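Local coordinates for protein B-agarase (PDB 5Z6P) that probably hydrolyses the beta-glycosidic linkages of agarose, as a beta-agarase of glycoside hydrolase family 50, at residues I666-F678 against G682-F696. Sequence-based numbering, arbitrary orientation.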
ATOM      1  N   ILE A 666       3.721  -5.197  11.167  1.00 16.09           N
ATOM      2  CA  ILE A 666       3.024  -4.668  10.005  1.00 12.82           C
ATOM      3  C   ILE A 666       3.395  -3.208   9.820  1.00 14.57           C
ATOM      4  O   ILE A 666       3.163  -2.386  10.705  1.00 16.40           O
ATOM      5  CB  ILE A 666       1.481  -4.783  10.119  1.00 15.37           C
ATOM      6  CG1 ILE A 666       1.045  -6.253  10.122  1.00 12.67           C
ATOM      7  CG2 ILE A 666       0.818  -4.073   8.934  1.00 13.15           C
ATOM      8  CD1 ILE A 666       1.420  -6.985   8.844  1.00 12.73           C
ATOM      9  N   GLY A 667       3.952  -2.878   8.664  1.00 13.47           N
ATOM     10  CA  GLY A 667       4.383  -1.514   8.407  1.00 14.37           C
ATOM     11  C   GLY A 667       3.297  -0.595   7.865  1.00 15.07           C
ATOM     12  O   GLY A 667       3.349   0.604   8.071  1.00 12.91           O
ATOM     13  N   GLU A 668       2.325  -1.178   7.171  1.00 12.13           N
ATOM     14  CA  GLU A 668       1.271  -0.456   6.483  1.00 14.23           C
ATOM     15  C   GLU A 668       0.029  -1.317   6.298  1.00 14.53           C
ATOM     16  O   GLU A 668       0.125  -2.496   5.987  1.00 11.44           O
ATOM     17  CB  GLU A 668       1.733   0.009   5.102  1.00 12.27           C
ATOM     18  CG  GLU A 668       2.871   1.012   5.092  1.00 14.76           C
ATOM     19  CD  GLU A 668       3.404   1.273   3.699  1.00 14.56           C
ATOM     20  OE1 GLU A 668       2.646   1.104   2.738  1.00 17.11           O
ATOM     21  OE2 GLU A 668       4.585   1.624   3.584  1.00 16.41           O
ATOM     22  N   PHE A 669      -1.132  -0.687   6.465  1.00 14.03           N
ATOM     23  CA  PHE A 669      -2.425  -1.233   6.054  1.00 12.02           C
ATOM     24  C   PHE A 669      -3.418  -0.081   6.063  1.00 13.27           C
ATOM     25  O   PHE A 669      -3.183   0.928   6.720  1.00 13.31           O
ATOM     26  CB  PHE A 669      -2.907  -2.365   6.978  1.00 13.47           C
ATOM     27  CG  PHE A 669      -3.345  -1.910   8.340  1.00 12.99           C
ATOM     28  CD1 PHE A 669      -2.421  -1.614   9.322  1.00 13.37           C
ATOM     29  CD2 PHE A 669      -4.692  -1.825   8.655  1.00 15.49           C
ATOM     30  CE1 PHE A 669      -2.825  -1.205  10.585  1.00 13.70           C
ATOM     31  CE2 PHE A 669      -5.117  -1.419   9.907  1.00 13.57           C
ATOM     32  CZ  PHE A 669      -4.187  -1.104  10.880  1.00 16.04           C
ATOM     33  N   HIS A 670      -4.527  -0.224   5.354  1.00 13.61           N
ATOM     34  CA  HIS A 670      -5.569   0.781   5.502  1.00 15.57           C
ATOM     35  C   HIS A 670      -6.931   0.351   5.027  1.00 13.91           C
ATOM     36  O   HIS A 670      -7.108  -0.720   4.449  1.00 15.00           O
ATOM     37  CB  HIS A 670      -5.164   2.102   4.797  1.00 13.34           C
ATOM     38  CG  HIS A 670      -5.049   2.020   3.303  1.00 14.03           C
ATOM     39  ND1 HIS A 670      -4.062   2.681   2.602  1.00 13.03           N
ATOM     40  CD2 HIS A 670      -5.818   1.404   2.378  1.00 13.74           C
ATOM     41  CE1 HIS A 670      -4.218   2.454   1.311  1.00 14.11           C
ATOM     42  NE2 HIS A 670      -5.283   1.694   1.147  1.00 14.50           N
ATOM     43  N   PHE A 671      -7.889   1.234   5.278  1.00 14.23           N
ATOM     44  CA  PHE A 671      -9.250   1.083   4.804  1.00 14.82           C
ATOM     45  C   PHE A 671      -9.815   2.443   4.358  1.00 14.91           C
ATOM     46  O   PHE A 671      -9.733   3.421   5.092  1.00 15.28           O
ATOM     47  CB  PHE A 671     -10.111   0.458   5.911  1.00 14.82           C
ATOM     48  CG  PHE A 671      -9.644  -0.899   6.319  1.00 15.17           C
ATOM     49  CD1 PHE A 671      -9.900  -1.995   5.525  1.00 14.06           C
ATOM     50  CD2 PHE A 671      -8.906  -1.077   7.480  1.00 15.57           C
ATOM     51  CE1 PHE A 671      -9.450  -3.239   5.897  1.00 14.64           C
ATOM     52  CE2 PHE A 671      -8.460  -2.322   7.843  1.00 14.07           C
ATOM     53  CZ  PHE A 671      -8.732  -3.399   7.056  1.00 11.74           C
ATOM     54  N   GLY A 672     -10.350   2.499   3.143  1.00 13.60           N
ATOM     55  CA  GLY A 672     -11.009   3.692   2.660  1.00 16.36           C
ATOM     56  C   GLY A 672     -12.438   3.518   2.167  1.00 17.22           C
ATOM     57  O   GLY A 672     -12.925   2.400   1.992  1.00 16.71           O
ATOM     58  N   ALA A 673     -13.121   4.638   1.950  1.00 17.11           N
ATOM     59  CA  ALA A 673     -14.495   4.614   1.461  1.00 16.89           C
ATOM     60  C   ALA A 673     -14.686   5.762   0.479  1.00 17.75           C
ATOM     61  O   ALA A 673     -13.729   6.452   0.138  1.00 17.05           O
ATOM     62  CB  ALA A 673     -15.481   4.698   2.606  1.00 14.01           C
ATOM     63  N   LEU A 674     -15.909   5.947  -0.003  1.00 14.91           N
ATOM     64  CA  LEU A 674     -16.154   6.990  -0.991  1.00 17.56           C
ATOM     65  C   LEU A 674     -17.189   7.994  -0.505  1.00 22.67           C
ATOM     66  O   LEU A 674     -17.592   8.869  -1.256  1.00 22.27           O
ATOM     67  CB  LEU A 674     -16.616   6.385  -2.324  1.00 19.91           C
ATOM     68  CG  LEU A 674     -15.655   5.466  -3.083  1.00 18.93           C
ATOM     69  CD1 LEU A 674     -16.334   4.841  -4.282  1.00 16.97           C
ATOM     70  CD2 LEU A 674     -14.418   6.227  -3.486  1.00 16.11           C
ATOM     71  N   ASP A 675     -17.626   7.868   0.744  1.00 19.30           N
ATOM     72  CA  ASP A 675     -18.682   8.733   1.236  1.00 19.54           C
ATOM     73  C   ASP A 675     -18.146  10.045   1.821  1.00 20.46           C
ATOM     74  O   ASP A 675     -18.914  10.851   2.320  1.00 23.28           O
ATOM     75  CB  ASP A 675     -19.562   7.989   2.269  1.00 16.26           C
ATOM     76  CG  ASP A 675     -18.797   7.578   3.525  1.00 19.26           C
ATOM     77  OD1 ASP A 675     -17.570   7.428   3.442  1.00 20.02           O
ATOM     78  OD2 ASP A 675     -19.425   7.409   4.601  1.00 21.23           O
ATOM     79  N   SER A 676     -16.842  10.280   1.753  1.00 20.30           N
ATOM     80  CA  SER A 676     -16.329  11.601   2.126  1.00 18.44           C
ATOM     81  C   SER A 676     -15.871  12.349   0.878  1.00 18.26           C
ATOM     82  O   SER A 676     -15.053  13.243   0.951  1.00 20.16           O
ATOM     83  CB  SER A 676     -15.198  11.500   3.158  1.00 20.48           C
ATOM     84  OG  SER A 676     -14.074  10.793   2.663  1.00 19.65           O
ATOM     85  N   GLY A 677     -16.409  11.953  -0.269  1.00 20.09           N
ATOM     86  CA  GLY A 677     -16.269  12.717  -1.490  1.00 21.37           C
ATOM     87  C   GLY A 677     -15.031  12.452  -2.319  1.00 19.48           C
ATOM     88  O   GLY A 677     -14.653  13.276  -3.122  1.00 17.36           O
ATOM     89  N   PHE A 678     -14.422  11.287  -2.123  1.00 20.60           N
ATOM     90  CA  PHE A 678     -13.216  10.890  -2.837  1.00 17.28           C
ATOM     91  C   PHE A 678     -13.585  10.168  -4.115  1.00 17.56           C
ATOM     92  O   PHE A 678     -14.708   9.722  -4.270  1.00 18.54           O
ATOM     93  CB  PHE A 678     -12.334   9.992  -1.937  1.00 16.98           C
ATOM     94  CG  PHE A 678     -11.451  10.763  -1.021  1.00 13.33           C
ATOM     95  CD1 PHE A 678     -11.990  11.504   0.016  1.00 16.25           C
ATOM     96  CD2 PHE A 678     -10.079  10.780  -1.215  1.00 15.40           C
ATOM     97  CE1 PHE A 678     -11.180  12.247   0.844  1.00 15.47           C
ATOM     98  CE2 PHE A 678      -9.257  11.517  -0.401  1.00 14.35           C
ATOM     99  CZ  PHE A 678      -9.801  12.258   0.638  1.00 15.51           C
ATOM    100  N   GLY A 682      -9.144   3.427  -2.249  1.00 19.63           N
ATOM    101  CA  GLY A 682      -7.874   2.830  -1.882  1.00 18.63           C
ATOM    102  C   GLY A 682      -7.760   1.336  -2.141  1.00 18.41           C
ATOM    103  O   GLY A 682      -8.478   0.775  -2.960  1.00 19.39           O
ATOM    104  N   LEU A 683      -6.851   0.687  -1.427  1.00 18.50           N
ATOM    105  CA  LEU A 683      -6.469  -0.690  -1.757  1.00 17.26           C
ATOM    106  C   LEU A 683      -7.438  -1.720  -1.163  1.00 16.45           C
ATOM    107  O   LEU A 683      -7.712  -2.759  -1.755  1.00 16.13           O
ATOM    108  CB  LEU A 683      -5.047  -0.944  -1.279  1.00 14.81           C
ATOM    109  CG  LEU A 683      -3.993  -0.051  -1.940  1.00 16.72           C
ATOM    110  CD1 LEU A 683      -2.600  -0.319  -1.369  1.00 14.73           C
ATOM    111  CD2 LEU A 683      -4.001  -0.258  -3.438  1.00 18.53           C
ATOM    112  N   VAL A 684      -7.933  -1.412   0.025  1.00 13.63           N
ATOM    113  CA  VAL A 684      -8.935  -2.220   0.699  1.00 14.74           C
ATOM    114  C   VAL A 684     -10.081  -1.284   1.093  1.00 14.34           C
ATOM    115  O   VAL A 684      -9.846  -0.228   1.669  1.00 14.94           O
ATOM    116  CB  VAL A 684      -8.366  -2.919   1.928  1.00 13.91           C
ATOM    117  CG1 VAL A 684      -9.386  -3.884   2.514  1.00 12.49           C
ATOM    118  CG2 VAL A 684      -7.046  -3.635   1.581  1.00 13.82           C
ATOM    119  N   THR A 685     -11.313  -1.661   0.779  1.00 14.43           N
ATOM    120  CA  THR A 685     -12.402  -0.694   0.812  1.00 15.54           C
ATOM    121  C   THR A 685     -13.594  -1.062   1.700  1.00 16.61           C
ATOM    122  O   THR A 685     -13.893  -2.231   1.930  1.00 17.57           O
ATOM    123  CB  THR A 685     -12.924  -0.419  -0.617  1.00 14.84           C
ATOM    124  OG1 THR A 685     -13.568  -1.584  -1.138  1.00 20.33           O
ATOM    125  CG2 THR A 685     -11.792  -0.045  -1.530  1.00 16.85           C
ATOM    126  N   ALA A 686     -14.256  -0.019   2.199  1.00 14.50           N
ATOM    127  CA  ALA A 686     -15.442  -0.120   3.041  1.00 14.69           C
ATOM    128  C   ALA A 686     -16.586   0.649   2.370  1.00 17.20           C
ATOM    129  O   ALA A 686     -16.335   1.427   1.460  1.00 14.07           O
ATOM    130  CB  ALA A 686     -15.159   0.434   4.417  1.00 15.56           C
ATOM    131  N   CYS A 687     -17.826   0.452   2.823  1.00 17.45           N
ATOM    132  CA  CYS A 687     -18.961   1.117   2.189  1.00 20.22           C
ATOM    133  C   CYS A 687     -19.229   2.485   2.804  1.00 20.39           C
ATOM    134  O   CYS A 687     -19.971   3.284   2.253  1.00 22.74           O
ATOM    135  CB  CYS A 687     -20.235   0.260   2.276  1.00 22.04           C
ATOM    136  SG  CYS A 687     -20.863   0.039   3.928  1.00 22.49           S
ATOM    137  N   SER A 688     -18.606   2.767   3.932  1.00 20.39           N
ATOM    138  CA  SER A 688     -18.922   3.982   4.663  1.00 17.60           C
ATOM    139  C   SER A 688     -17.807   4.292   5.639  1.00 17.42           C
ATOM    140  O   SER A 688     -17.012   3.410   5.941  1.00 13.56           O
ATOM    141  CB  SER A 688     -20.218   3.800   5.429  1.00 17.15           C
ATOM    142  OG  SER A 688     -19.965   2.967   6.543  1.00 17.16           O
ATOM    143  N   GLN A 689     -17.787   5.517   6.165  1.00 17.54           N
ATOM    144  CA  GLN A 689     -16.846   5.888   7.220  1.00 15.65           C
ATOM    145  C   GLN A 689     -16.990   4.978   8.435  1.00 17.05           C
ATOM    146  O   GLN A 689     -16.010   4.608   9.069  1.00 14.70           O
ATOM    147  CB  GLN A 689     -17.030   7.349   7.642  1.00 16.74           C
ATOM    148  CG  GLN A 689     -16.627   8.382   6.569  1.00 15.03           C
ATOM    149  CD  GLN A 689     -15.255   8.074   5.986  1.00 16.68           C
ATOM    150  OE1 GLN A 689     -14.263   7.962   6.715  1.00 16.84           O
ATOM    151  NE2 GLN A 689     -15.206   7.892   4.680  1.00 18.05           N
ATOM    152  N   GLN A 690     -18.221   4.629   8.769  1.00 18.67           N
ATOM    153  CA  GLN A 690     -18.447   3.777   9.926  1.00 18.41           C
ATOM    154  C   GLN A 690     -17.781   2.418   9.720  1.00 16.36           C
ATOM    155  O   GLN A 690     -17.166   1.884  10.634  1.00 15.78           O
ATOM    156  CB  GLN A 690     -19.943   3.609  10.201  1.00 17.77           C
ATOM    157  CG  GLN A 690     -20.246   2.843  11.466  1.00 22.98           C
ATOM    158  CD  GLN A 690     -21.724   2.508  11.617  1.00 30.95           C
ATOM    159  OE1 GLN A 690     -22.508   2.702  10.701  1.00 31.77           O
ATOM    160  NE2 GLN A 690     -22.102   2.003  12.785  1.00 38.68           N
ATOM    161  N   GLU A 691     -17.899   1.872   8.517  1.00 16.69           N
ATOM    162  CA  GLU A 691     -17.330   0.568   8.247  1.00 18.33           C
ATOM    163  C   GLU A 691     -15.793   0.601   8.186  1.00 19.16           C
ATOM    164  O   GLU A 691     -15.146  -0.413   8.427  1.00 17.63           O
ATOM    165  CB  GLU A 691     -17.894  -0.017   6.962  1.00 16.09           C
ATOM    166  CG  GLU A 691     -17.483  -1.487   6.800  1.00 20.31           C
ATOM    167  CD  GLU A 691     -18.230  -2.226   5.708  1.00 17.58           C
ATOM    168  OE1 GLU A 691     -18.118  -1.861   4.515  1.00 17.21           O
ATOM    169  OE2 GLU A 691     -18.916  -3.196   6.057  1.00 19.94           O
ATOM    170  N   ARG A 692     -15.227   1.761   7.867  1.00 18.52           N
ATOM    171  CA  ARG A 692     -13.781   1.932   7.878  1.00 16.34           C
ATOM    172  C   ARG A 692     -13.211   1.603   9.252  1.00 17.78           C
ATOM    173  O   ARG A 692     -12.229   0.871   9.377  1.00 14.17           O
ATOM    174  CB  ARG A 692     -13.396   3.359   7.499  1.00 14.15           C
ATOM    175  CG  ARG A 692     -13.506   3.702   6.018  1.00 16.34           C
ATOM    176  CD  ARG A 692     -12.946   5.112   5.757  1.00 15.65           C
ATOM    177  NE  ARG A 692     -11.503   5.155   5.995  1.00 13.44           N
ATOM    178  CZ  ARG A 692     -10.829   6.212   6.431  1.00 16.20           C
ATOM    179  NH1 ARG A 692     -11.461   7.358   6.707  1.00 12.67           N
ATOM    180  NH2 ARG A 692      -9.513   6.119   6.611  1.00 12.06           N
ATOM    181  N   GLY A 693     -13.831   2.189  10.269  1.00 16.26           N
ATOM    182  CA  GLY A 693     -13.475   1.957  11.646  1.00 16.11           C
ATOM    183  C   GLY A 693     -13.689   0.494  12.027  1.00 17.86           C
ATOM    184  O   GLY A 693     -12.824  -0.099  12.648  1.00 19.23           O
ATOM    185  N   GLN A 694     -14.817  -0.088  11.635  1.00 17.11           N
ATOM    186  CA  GLN A 694     -15.063  -1.516  11.895  1.00 20.06           C
ATOM    187  C   GLN A 694     -13.963  -2.382  11.269  1.00 17.92           C
ATOM    188  O   GLN A 694     -13.446  -3.317  11.895  1.00 18.18           O
ATOM    189  CB  GLN A 694     -16.432  -1.958  11.360  1.00 19.26           C
ATOM    190  CG  GLN A 694     -17.646  -1.470  12.170  1.00 17.77           C
ATOM    191  CD  GLN A 694     -18.969  -1.614  11.409  1.00 22.50           C
ATOM    192  OE1 GLN A 694     -18.994  -1.663  10.181  1.00 25.37           O
ATOM    193  NE2 GLN A 694     -20.071  -1.671  12.141  1.00 26.30           N
ATOM    194  N   MET A 695     -13.597  -2.072  10.036  1.00 17.76           N
ATOM    195  CA  MET A 695     -12.602  -2.894   9.376  1.00 15.26           C
ATOM    196  C   MET A 695     -11.225  -2.675   9.988  1.00 15.62           C
ATOM    197  O   MET A 695     -10.427  -3.602  10.035  1.00 16.54           O
ATOM    198  CB  MET A 695     -12.603  -2.629   7.870  1.00 17.05           C
ATOM    199  CG  MET A 695     -13.906  -3.097   7.221  1.00 17.82           C
ATOM    200  SD  MET A 695     -14.005  -2.832   5.447  1.00 20.29           S
ATOM    201  CE  MET A 695     -12.906  -4.135   4.862  1.00 16.51           C
ATOM    202  N   PHE A 696     -10.952  -1.461  10.461  1.00 15.21           N
ATOM    203  CA  PHE A 696      -9.708  -1.181  11.169  1.00 16.43           C
ATOM    204  C   PHE A 696      -9.603  -2.118  12.379  1.00 19.89           C
ATOM    205  O   PHE A 696      -8.564  -2.740  12.617  1.00 16.45           O
ATOM    206  CB  PHE A 696      -9.640   0.280  11.620  1.00 13.87           C
ATOM    207  CG  PHE A 696      -8.426   0.612  12.454  1.00 16.61           C
ATOM    208  CD1 PHE A 696      -8.424   0.392  13.828  1.00 14.48           C
ATOM    209  CD2 PHE A 696      -7.295   1.165  11.865  1.00 13.44           C
ATOM    210  CE1 PHE A 696      -7.318   0.690  14.595  1.00 16.27           C
ATOM    211  CE2 PHE A 696      -6.173   1.471  12.624  1.00 13.21           C
ATOM    212  CZ  PHE A 696      -6.180   1.225  13.998  1.00 14.64           C
TER
HETATM  213  O   HOH W   1     -18.681   4.775   0.162  1.00 20.37           O
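The carbonyl oxygen of Phe-671 is gripped twice by Arg-692: NE approaches O to 2.6 Å in the guanidinium plane but well above the carbonyl plane, and NH2 adds a weak second bond. Bent at its third torsion (chi3 67°), the arginine chain lays CD beside the backbone of Ala-673; on its far side NH1 bonds Gln-689 OE1 in the guanidinium plane, on a lone pair of the amide oxygen. The amide nitrogen of Gln-689 turns the other way, NE2 reaching Asp-675 OD1 at 2.7 Å. Asp-675 OD2 takes the backbone N of the same glutamine at 3.0 Å, so the carboxylate, both oxygens met on their syn sides, spans backbone and side chain at the first turn of the helix. There Ser-688 is the N-cap, its OG accepting from Glu-691 N. A single beta bridge joins the backbones: Gly-672 N donates to Val-684 O, and Ala-686 N to Gly-672 O at 2.8 Å. Nearby, Leu-683 N lies in the ring plane of His-670, at its edge, and bonds NE2 almost straight (167°). The Phe-671 ring carries the apolar part; Met-695 CB sits over the centre of one face, 3.6 Å from the centroid, with the sulfur oblique in a Met-aromatic contact, while Val-684 CG1 lies alongside at 3.4 Å from CE1. Farther along, the rings of Phe-669 and Phe-696 meet obliquely. The contact joins the loop leaving strand 664-668 to the loop 682-688 and to the first two turns of helix 689-704, within a beta-alpha-beta crossover to the parallel neighbouring strand 709-714; Tyr-714 and Gly-735 also take bonds from Arg-692 NH2, and helix 745-762 packs against Arg-692 and Phe-696.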